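PDB 2NNN: probable transcriptional regulator from Pseudomonas aeruginosa, which probably binds DNA as a dimeric winged helix-turn-helix transcriptional regulator of the MarR family. Local coordinates for residues A[41-55]-A[93-106]. Sequence-based numbering, arbitrary orientation.
Sequences WAALVRLGETGPCPQ and RLLVSLSPAGRAEL
Cys53 and Val96 form a single antiparallel, hydrogen-bonded bridge that ties the loop after helix 41-50 to strand 93-98, part of the two-stranded wing of this MarR-type winged helix-turn-helix domain. Val96 N reaches Cys53 O at 2.7 Å in an almost straight bond (174°), while the return bond, Cys53 N to Val96 O at 3.1 Å, is more bent. Val96 O also receives the CA-H of Pro52. Strand 82-87 pairs with the other edge of 93-98. Nearer the helix, a water bridges Leu47 O and Leu98 N, and Arg103 NH2 makes a weak bond to Gly48 O, which lies at the edge of the guanidinium and in its plane.

Inward, Leu47 sets CD1 against Val96 CG1, while Leu98 CD2 packs on Gly48 CA and lies over one face of the Arg103 guanidinium, toward its rim. Beyond the wing, helix 100-106 runs steeply across helix 41-50 (109°), and Leu106 enters as a knob among Trp41, Leu44, Val45 and Gly48. With its CG anti to the backbone N (chi1 -176°), Leu106 brings CD1 against Val45 CG2 (3.6 Å) and over the Trp41 six-membered ring, 4.2 Å from its centroid and off-centre.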
# COMPACT_ATOMS: atom_id res chain seq x y z
N TRP A 41 10.32 9.36 5.29
CA TRP A 41 10.83 9.05 6.63
C TRP A 41 11.73 7.82 6.60
O TRP A 41 12.79 7.81 7.23
CB TRP A 41 9.67 8.84 7.62
CG TRP A 41 10.10 8.40 9.02
CD1 TRP A 41 9.93 7.15 9.58
CD2 TRP A 41 10.75 9.20 10.03
NE1 TRP A 41 10.43 7.14 10.86
CE2 TRP A 41 10.94 8.38 11.16
CE3 TRP A 41 11.19 10.54 10.09
CZ2 TRP A 41 11.57 8.84 12.33
CZ3 TRP A 41 11.81 10.99 11.26
CH2 TRP A 41 11.99 10.14 12.36
N ALA A 42 11.29 6.80 5.87
CA ALA A 42 12.04 5.55 5.70
C ALA A 42 13.43 5.80 5.11
O ALA A 42 14.42 5.26 5.61
CB ALA A 42 11.27 4.57 4.81
N ALA A 43 13.49 6.59 4.04
CA ALA A 43 14.76 6.99 3.43
C ALA A 43 15.61 7.79 4.40
O ALA A 43 16.81 7.60 4.45
CB ALA A 43 14.54 7.78 2.17
N LEU A 44 14.99 8.68 5.17
CA LEU A 44 15.73 9.47 6.17
C LEU A 44 16.33 8.56 7.25
O LEU A 44 17.52 8.64 7.56
CB LEU A 44 14.79 10.49 6.84
CG LEU A 44 15.45 11.60 7.64
CD1 LEU A 44 15.82 12.77 6.72
CD2 LEU A 44 14.53 12.07 8.77
N VAL A 45 15.48 7.69 7.81
CA VAL A 45 15.92 6.69 8.78
C VAL A 45 17.07 5.86 8.21
O VAL A 45 18.12 5.77 8.85
CB VAL A 45 14.73 5.81 9.27
CG1 VAL A 45 15.21 4.69 10.18
CG2 VAL A 45 13.70 6.68 10.00
N ARG A 46 16.90 5.31 7.01
CA ARG A 46 17.92 4.45 6.41
C ARG A 46 19.26 5.15 6.18
O ARG A 46 20.31 4.58 6.49
CB ARG A 46 17.41 3.81 5.11
CG ARG A 46 18.31 2.70 4.57
CD ARG A 46 18.31 1.49 5.48
NE ARG A 46 17.18 0.60 5.20
CZ ARG A 46 16.78 -0.39 5.99
NH1 ARG A 46 17.39 -0.64 7.14
NH2 ARG A 46 15.75 -1.14 5.63
N LEU A 47 19.24 6.38 5.65
CA LEU A 47 20.45 7.20 5.53
C LEU A 47 21.14 7.47 6.87
O LEU A 47 22.35 7.76 6.90
CB LEU A 47 20.13 8.53 4.87
CG LEU A 47 19.95 8.61 3.36
CD1 LEU A 47 19.52 10.01 2.98
CD2 LEU A 47 21.22 8.21 2.59
N GLY A 48 20.39 7.42 7.97
CA GLY A 48 20.96 7.54 9.30
C GLY A 48 21.68 6.28 9.72
O GLY A 48 22.70 6.36 10.39
N GLU A 49 21.16 5.12 9.32
CA GLU A 49 21.82 3.84 9.57
C GLU A 49 23.11 3.69 8.77
O GLU A 49 24.14 3.27 9.31
CB GLU A 49 20.90 2.67 9.21
CG GLU A 49 19.67 2.55 10.09
CD GLU A 49 18.77 1.37 9.69
OE1 GLU A 49 19.34 0.32 9.32
OE2 GLU A 49 17.51 1.49 9.77
N THR A 50 23.05 4.04 7.50
CA THR A 50 24.08 3.68 6.53
C THR A 50 25.24 4.66 6.45
O THR A 50 26.38 4.26 6.22
CB THR A 50 23.48 3.58 5.11
OG1 THR A 50 22.79 4.80 4.82
CG2 THR A 50 22.51 2.41 5.01
N GLY A 51 24.96 5.94 6.64
CA GLY A 51 25.91 6.97 6.29
C GLY A 51 25.83 7.12 4.78
O GLY A 51 24.86 6.65 4.17
N PRO A 52 26.84 7.76 4.17
CA PRO A 52 26.87 7.97 2.72
C PRO A 52 26.68 6.67 1.90
O PRO A 52 27.31 5.65 2.17
CB PRO A 52 28.24 8.62 2.46
CG PRO A 52 29.00 8.48 3.73
CD PRO A 52 28.02 8.36 4.83
N CYS A 53 25.79 6.75 0.92
CA CYS A 53 25.21 5.59 0.26
C CYS A 53 24.79 6.05 -1.12
O CYS A 53 24.30 7.17 -1.27
CB CYS A 53 23.96 5.13 1.04
SG CYS A 53 23.53 3.37 0.86
N PRO A 54 24.99 5.21 -2.15
CA PRO A 54 24.46 5.54 -3.48
C PRO A 54 22.92 5.62 -3.46
O PRO A 54 22.28 4.85 -2.74
CB PRO A 54 24.92 4.36 -4.35
CG PRO A 54 25.99 3.66 -3.56
CD PRO A 54 25.73 3.93 -2.13
N GLN A 55 22.34 6.54 -4.24
CA GLN A 55 20.88 6.76 -4.24
C GLN A 55 20.06 5.51 -4.58
O GLN A 55 19.06 5.22 -3.94
CB GLN A 55 20.50 7.89 -5.20
CG GLN A 55 19.07 8.41 -5.07
CD GLN A 55 18.81 9.61 -5.95
OE1 GLN A 55 18.55 9.48 -7.15
NE2 GLN A 55 18.88 10.80 -5.37
N ARG A 93 30.22 8.83 -9.67
CA ARG A 93 29.14 8.49 -8.76
C ARG A 93 28.95 9.47 -7.60
O ARG A 93 29.90 10.07 -7.10
CB ARG A 93 29.35 7.07 -8.23
CG ARG A 93 28.10 6.34 -7.77
CD ARG A 93 28.40 4.85 -7.60
NE ARG A 93 27.24 4.13 -7.08
CZ ARG A 93 27.05 2.81 -7.20
NH1 ARG A 93 27.95 2.06 -7.83
NH2 ARG A 93 25.96 2.25 -6.69
N LEU A 94 27.69 9.62 -7.19
CA LEU A 94 27.29 10.42 -6.03
C LEU A 94 26.90 9.55 -4.85
O LEU A 94 26.37 8.45 -5.02
CB LEU A 94 26.12 11.34 -6.39
CG LEU A 94 26.38 12.81 -6.74
CD1 LEU A 94 27.77 12.99 -7.31
CD2 LEU A 94 25.32 13.29 -7.72
N LEU A 95 27.15 10.08 -3.66
CA LEU A 95 26.74 9.47 -2.41
C LEU A 95 25.76 10.42 -1.75
O LEU A 95 25.97 11.63 -1.76
CB LEU A 95 27.95 9.26 -1.49
CG LEU A 95 28.67 7.91 -1.45
CD1 LEU A 95 28.70 7.19 -2.79
CD2 LEU A 95 30.09 8.08 -0.89
N VAL A 96 24.69 9.87 -1.20
CA VAL A 96 23.69 10.66 -0.47
C VAL A 96 23.91 10.44 1.03
O VAL A 96 24.24 9.33 1.48
CB VAL A 96 22.24 10.31 -0.90
CG1 VAL A 96 21.24 11.27 -0.26
CG2 VAL A 96 22.09 10.39 -2.40
N SER A 97 23.73 11.50 1.80
CA SER A 97 24.02 11.48 3.22
C SER A 97 23.03 12.37 3.93
O SER A 97 22.43 13.25 3.32
CB SER A 97 25.42 12.02 3.46
OG SER A 97 25.97 11.48 4.63
N LEU A 98 22.86 12.15 5.23
CA LEU A 98 22.07 13.06 6.05
C LEU A 98 22.80 14.37 6.29
O LEU A 98 23.98 14.37 6.67
CB LEU A 98 21.71 12.41 7.39
CG LEU A 98 20.27 12.00 7.72
CD1 LEU A 98 19.54 11.34 6.58
CD2 LEU A 98 20.24 11.12 8.95
N SER A 99 22.12 15.48 6.04
CA SER A 99 22.49 16.80 6.57
C SER A 99 22.52 16.81 8.09
O SER A 99 21.93 15.94 8.73
CB SER A 99 21.45 17.82 6.16
OG SER A 99 21.81 18.38 4.93
N PRO A 100 23.19 17.83 8.69
CA PRO A 100 22.97 18.15 10.11
C PRO A 100 21.49 18.40 10.46
O PRO A 100 21.01 17.90 11.48
CB PRO A 100 23.79 19.44 10.31
CG PRO A 100 24.87 19.37 9.26
CD PRO A 100 24.23 18.69 8.08
N ALA A 101 20.78 19.15 9.61
CA ALA A 101 19.35 19.40 9.81
C ALA A 101 18.52 18.13 9.59
O ALA A 101 17.55 17.89 10.29
CB ALA A 101 18.87 20.52 8.90
N GLY A 102 18.92 17.31 8.62
CA GLY A 102 18.33 16.00 8.39
C GLY A 102 18.59 15.01 9.50
O GLY A 102 17.76 14.15 9.76
N ARG A 103 19.74 15.14 10.17
CA ARG A 103 20.01 14.35 11.37
C ARG A 103 19.16 14.82 12.57
O ARG A 103 18.67 14.01 13.37
CB ARG A 103 21.51 14.39 11.72
CG ARG A 103 21.85 13.82 13.10
CD ARG A 103 21.56 12.31 13.19
NE ARG A 103 22.37 11.58 12.21
CZ ARG A 103 22.38 10.26 12.04
NH1 ARG A 103 21.63 9.46 12.80
NH2 ARG A 103 23.17 9.74 11.11
N ALA A 104 18.99 16.13 12.70
CA ALA A 104 18.21 16.70 13.78
C ALA A 104 16.72 16.35 13.61
O ALA A 104 16.02 16.08 14.58
CB ALA A 104 18.42 18.21 13.85
N GLU A 105 16.28 16.33 12.34
CA GLU A 105 14.91 15.94 11.94
C GLU A 105 14.60 14.51 12.35
O GLU A 105 13.53 14.23 12.89
CB GLU A 105 14.80 16.04 10.43
CG GLU A 105 13.45 15.70 9.86
CD GLU A 105 12.57 16.91 9.68
OE1 GLU A 105 12.93 18.00 10.17
OE2 GLU A 105 11.51 16.78 9.05
N LEU A 106 15.54 13.61 12.06
CA LEU A 106 15.45 12.21 12.46
C LEU A 106 15.24 12.07 13.97
O LEU A 106 14.27 11.47 14.40
CB LEU A 106 16.71 11.44 12.00
CG LEU A 106 16.82 9.93 12.23
CD1 LEU A 106 15.57 9.20 11.69
CD2 LEU A 106 18.12 9.36 11.58
O HOH W 1 23.88 9.71 6.63